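Long-range contact in intimin adherence protein (PDB 3NCX), which probably mediates attachment of enterohaemorrhagic bacteria to host cells by binding the translocated receptor Tir: residues 112-118 with 185-189. The protein carries 1 engineered substitution. Numbering follows the deposited sequence.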
ATOM      1  N   ILE A 112     -11.432   5.985 -16.870  1.00 18.07           N
ATOM      2  CA  ILE A 112     -11.420   6.196 -15.428  1.00 21.80           C
ATOM      3  C   ILE A 112     -10.000   6.420 -14.921  1.00 22.60           C
ATOM      4  O   ILE A 112      -9.735   7.365 -14.177  1.00 24.03           O
ATOM      5  CB  ILE A 112     -12.035   5.004 -14.678  1.00 19.94           C
ATOM      6  CG1 ILE A 112     -13.539   4.931 -14.939  1.00 17.80           C
ATOM      7  CG2 ILE A 112     -11.757   5.112 -13.187  1.00 17.62           C
ATOM      8  CD1 ILE A 112     -14.216   3.760 -14.272  1.00 21.12           C
ATOM      9  N   CYS A 113      -9.088   5.548 -15.334  1.00 19.72           N
ATOM     10  CA  CYS A 113      -7.694   5.649 -14.919  1.00 23.00           C
ATOM     11  C   CYS A 113      -6.897   6.549 -15.855  1.00 20.37           C
ATOM     12  O   CYS A 113      -5.667   6.507 -15.867  1.00 21.55           O
ATOM     13  CB  CYS A 113      -7.052   4.262 -14.848  1.00 24.72           C
ATOM     14  SG  CYS A 113      -7.716   3.197 -13.545  1.00 19.37           S
ATOM     15  N   LYS A 114      -7.602   7.362 -16.634  1.00 19.49           N
ATOM     16  CA  LYS A 114      -6.956   8.267 -17.575  1.00 23.38           C
ATOM     17  C   LYS A 114      -5.806   7.574 -18.301  1.00 24.85           C
ATOM     18  O   LYS A 114      -4.702   8.111 -18.395  1.00 19.58           O
ATOM     19  CB  LYS A 114      -6.456   9.525 -16.861  1.00 25.31           C
ATOM     20  CG  LYS A 114      -7.569  10.433 -16.357  1.00 30.73           C
ATOM     21  CD  LYS A 114      -7.019  11.760 -15.853  1.00 42.85           C
ATOM     22  CE  LYS A 114      -8.142  12.707 -15.456  1.00 46.20           C
ATOM     23  NZ  LYS A 114      -7.627  14.041 -15.037  1.00 36.61           N
ATOM     24  N   ASN A 115      -6.080   6.374 -18.801  1.00 28.37           N
ATOM     25  CA  ASN A 115      -5.098   5.588 -19.539  1.00 26.48           C
ATOM     26  C   ASN A 115      -3.827   5.312 -18.743  1.00 22.53           C
ATOM     27  O   ASN A 115      -2.719   5.415 -19.267  1.00 18.89           O
ATOM     28  CB  ASN A 115      -4.764   6.265 -20.870  1.00 29.47           C
ATOM     29  CG  ASN A 115      -5.955   6.324 -21.806  1.00 34.84           C
ATOM     30  OD1 ASN A 115      -6.066   5.524 -22.734  1.00 55.22           O
ATOM     31  ND2 ASN A 115      -6.857   7.267 -21.561  1.00 31.06           N
ATOM     32  N   LEU A 116      -3.997   4.959 -17.472  1.00 25.24           N
ATOM     33  CA  LEU A 116      -2.871   4.604 -16.616  1.00 22.49           C
ATOM     34  C   LEU A 116      -3.043   3.211 -16.018  1.00 24.05           C
ATOM     35  O   LEU A 116      -2.619   2.952 -14.891  1.00 26.03           O
ATOM     36  CB  LEU A 116      -2.680   5.639 -15.505  1.00 19.95           C
ATOM     37  CG  LEU A 116      -2.195   7.019 -15.952  1.00 21.91           C
ATOM     38  CD1 LEU A 116      -1.886   7.893 -14.745  1.00 16.22           C
ATOM     39  CD2 LEU A 116      -0.971   6.884 -16.847  1.00 11.54           C
ATOM     40  N   LEU A 117      -3.671   2.320 -16.776  1.00 18.75           N
ATOM     41  CA  LEU A 117      -3.805   0.929 -16.368  1.00 20.79           C
ATOM     42  C   LEU A 117      -2.425   0.287 -16.291  1.00 23.47           C
ATOM     43  O   LEU A 117      -1.513   0.688 -17.013  1.00 23.35           O
ATOM     44  CB  LEU A 117      -4.680   0.165 -17.363  1.00 15.33           C
ATOM     45  CG  LEU A 117      -6.105   0.683 -17.564  1.00 16.10           C
ATOM     46  CD1 LEU A 117      -6.797  -0.090 -18.676  1.00 17.46           C
ATOM     47  CD2 LEU A 117      -6.903   0.603 -16.269  1.00 13.08           C
ATOM     48  N   PRO A 118      -2.266  -0.712 -15.411  1.00 23.18           N
ATOM     49  CA  PRO A 118      -0.970  -1.386 -15.276  1.00 21.09           C
ATOM     50  C   PRO A 118      -0.459  -1.884 -16.624  1.00 21.11           C
ATOM     51  O   PRO A 118      -1.207  -2.510 -17.374  1.00 26.33           O
ATOM     52  CB  PRO A 118      -1.273  -2.561 -14.332  1.00 19.56           C
ATOM     53  CG  PRO A 118      -2.766  -2.678 -14.302  1.00 18.91           C
ATOM     54  CD  PRO A 118      -3.287  -1.299 -14.529  1.00 20.64           C
ATOM     55  N   ALA A 185     -11.225  -1.357 -11.935  1.00 13.85           N
ATOM     56  CA  ALA A 185     -10.344  -0.449 -12.655  1.00 14.41           C
ATOM     57  C   ALA A 185      -9.217  -0.000 -11.735  1.00 14.46           C
ATOM     58  O   ALA A 185      -9.408   0.872 -10.887  1.00 16.47           O
ATOM     59  CB  ALA A 185     -11.120   0.752 -13.169  1.00 17.08           C
ATOM     60  N   VAL A 186      -8.046  -0.608 -11.895  1.00 16.05           N
ATOM     61  CA  VAL A 186      -6.898  -0.277 -11.060  1.00 15.11           C
ATOM     62  C   VAL A 186      -5.974   0.715 -11.758  1.00 17.93           C
ATOM     63  O   VAL A 186      -5.363   0.403 -12.781  1.00 17.65           O
ATOM     64  CB  VAL A 186      -6.103  -1.534 -10.651  1.00 12.99           C
ATOM     65  CG1 VAL A 186      -4.848  -1.142  -9.890  1.00 16.66           C
ATOM     66  CG2 VAL A 186      -6.967  -2.457  -9.807  1.00 13.66           C
ATOM     67  N   CYS A 187      -5.882   1.914 -11.196  1.00 20.12           N
ATOM     68  CA  CYS A 187      -5.043   2.959 -11.759  1.00 18.76           C
ATOM     69  C   CYS A 187      -3.634   2.877 -11.192  1.00 23.95           C
ATOM     70  O   CYS A 187      -3.442   2.804  -9.978  1.00 25.22           O
ATOM     71  CB  CYS A 187      -5.641   4.339 -11.477  1.00 19.19           C
ATOM     72  SG  CYS A 187      -7.329   4.564 -12.089  1.00 19.87           S
ATOM     73  N   VAL A 188      -2.649   2.878 -12.080  1.00 22.95           N
ATOM     74  CA  VAL A 188      -1.256   2.891 -11.665  1.00 20.02           C
ATOM     75  C   VAL A 188      -0.716   4.306 -11.785  1.00 29.12           C
ATOM     76  O   VAL A 188      -0.489   4.800 -12.889  1.00 33.90           O
ATOM     77  CB  VAL A 188      -0.405   1.942 -12.519  1.00 20.82           C
ATOM     78  CG1 VAL A 188       1.050   2.006 -12.086  1.00 20.44           C
ATOM     79  CG2 VAL A 188      -0.936   0.525 -12.412  1.00 22.21           C
ATOM     80  N   GLU A 189      -0.522   4.957 -10.644  1.00 30.96           N
ATOM     81  CA  GLU A 189      -0.080   6.345 -10.626  1.00 33.43           C
ATOM     82  C   GLU A 189       1.225   6.517  -9.854  1.00 26.42           C
ATOM     83  O   GLU A 189       2.242   6.915 -10.422  1.00 23.90           O
ATOM     84  CB  GLU A 189      -1.172   7.238 -10.035  1.00 38.84           C
ATOM     85  CG  GLU A 189      -2.515   7.103 -10.737  1.00 37.26           C
ATOM     86  CD  GLU A 189      -3.561   8.062 -10.199  1.00 41.38           C
ATOM     87  OE1 GLU A 189      -3.229   8.870  -9.306  1.00 53.11           O
ATOM     88  OE2 GLU A 189      -4.716   8.006 -10.672  1.00 38.91           O
ATOM     89  OXT GLU A 189       1.297   6.259  -8.653  1.00 23.84           O
TER
HETATM   90  O   HOH W   1      -7.680   8.258 -12.184  1.00 23.91           O
HETATM   91  O   HOH W   2      -5.171   7.973 -13.360  1.00 22.30           O
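The puckered pyrrolidine ring of P118 presents one face to V188: CG2 of V188 sits over it, off centre toward the backbone side, nearest P118 CA (3.4 Å) and farthest from P118 CG (4.1 Å). V188 CG2 is anti to its own carbonyl carbon, the rotation that brings this branch over the proline, and the CD corner of the ring lies beside V186 O. V123 and L124 of helix 121-131 also touch P118. The flat E189 carboxylate receives water on OE2: one water lies 2.7 Å from E189 OE2 and reaches C113 O weakly, while the other bonds I112 O and only weakly OE2. OE1 forms a salt bridge with K99. The L116 side chain crosses that of E189 at about a right angle, CD1 approaching CG at 4.1 Å. One direct backbone bond joins the segments, V188 N to L116 O at 2.8 Å, fairly straight (159°) but with the donor tilted 23° out of the carbonyl plane. The covalent link is the C113–C187 disulfide (SG to SG 2.0 Å, chi3 -87°, left-handed). C113 directly follows helix 106-112, which closes in a Schellman motif with K114 as C-prime residue. Tying the end of the first helix to the last strand by a disulfide is characteristic of the C-type lectin fold, which this C-terminal domain of intimin adopts.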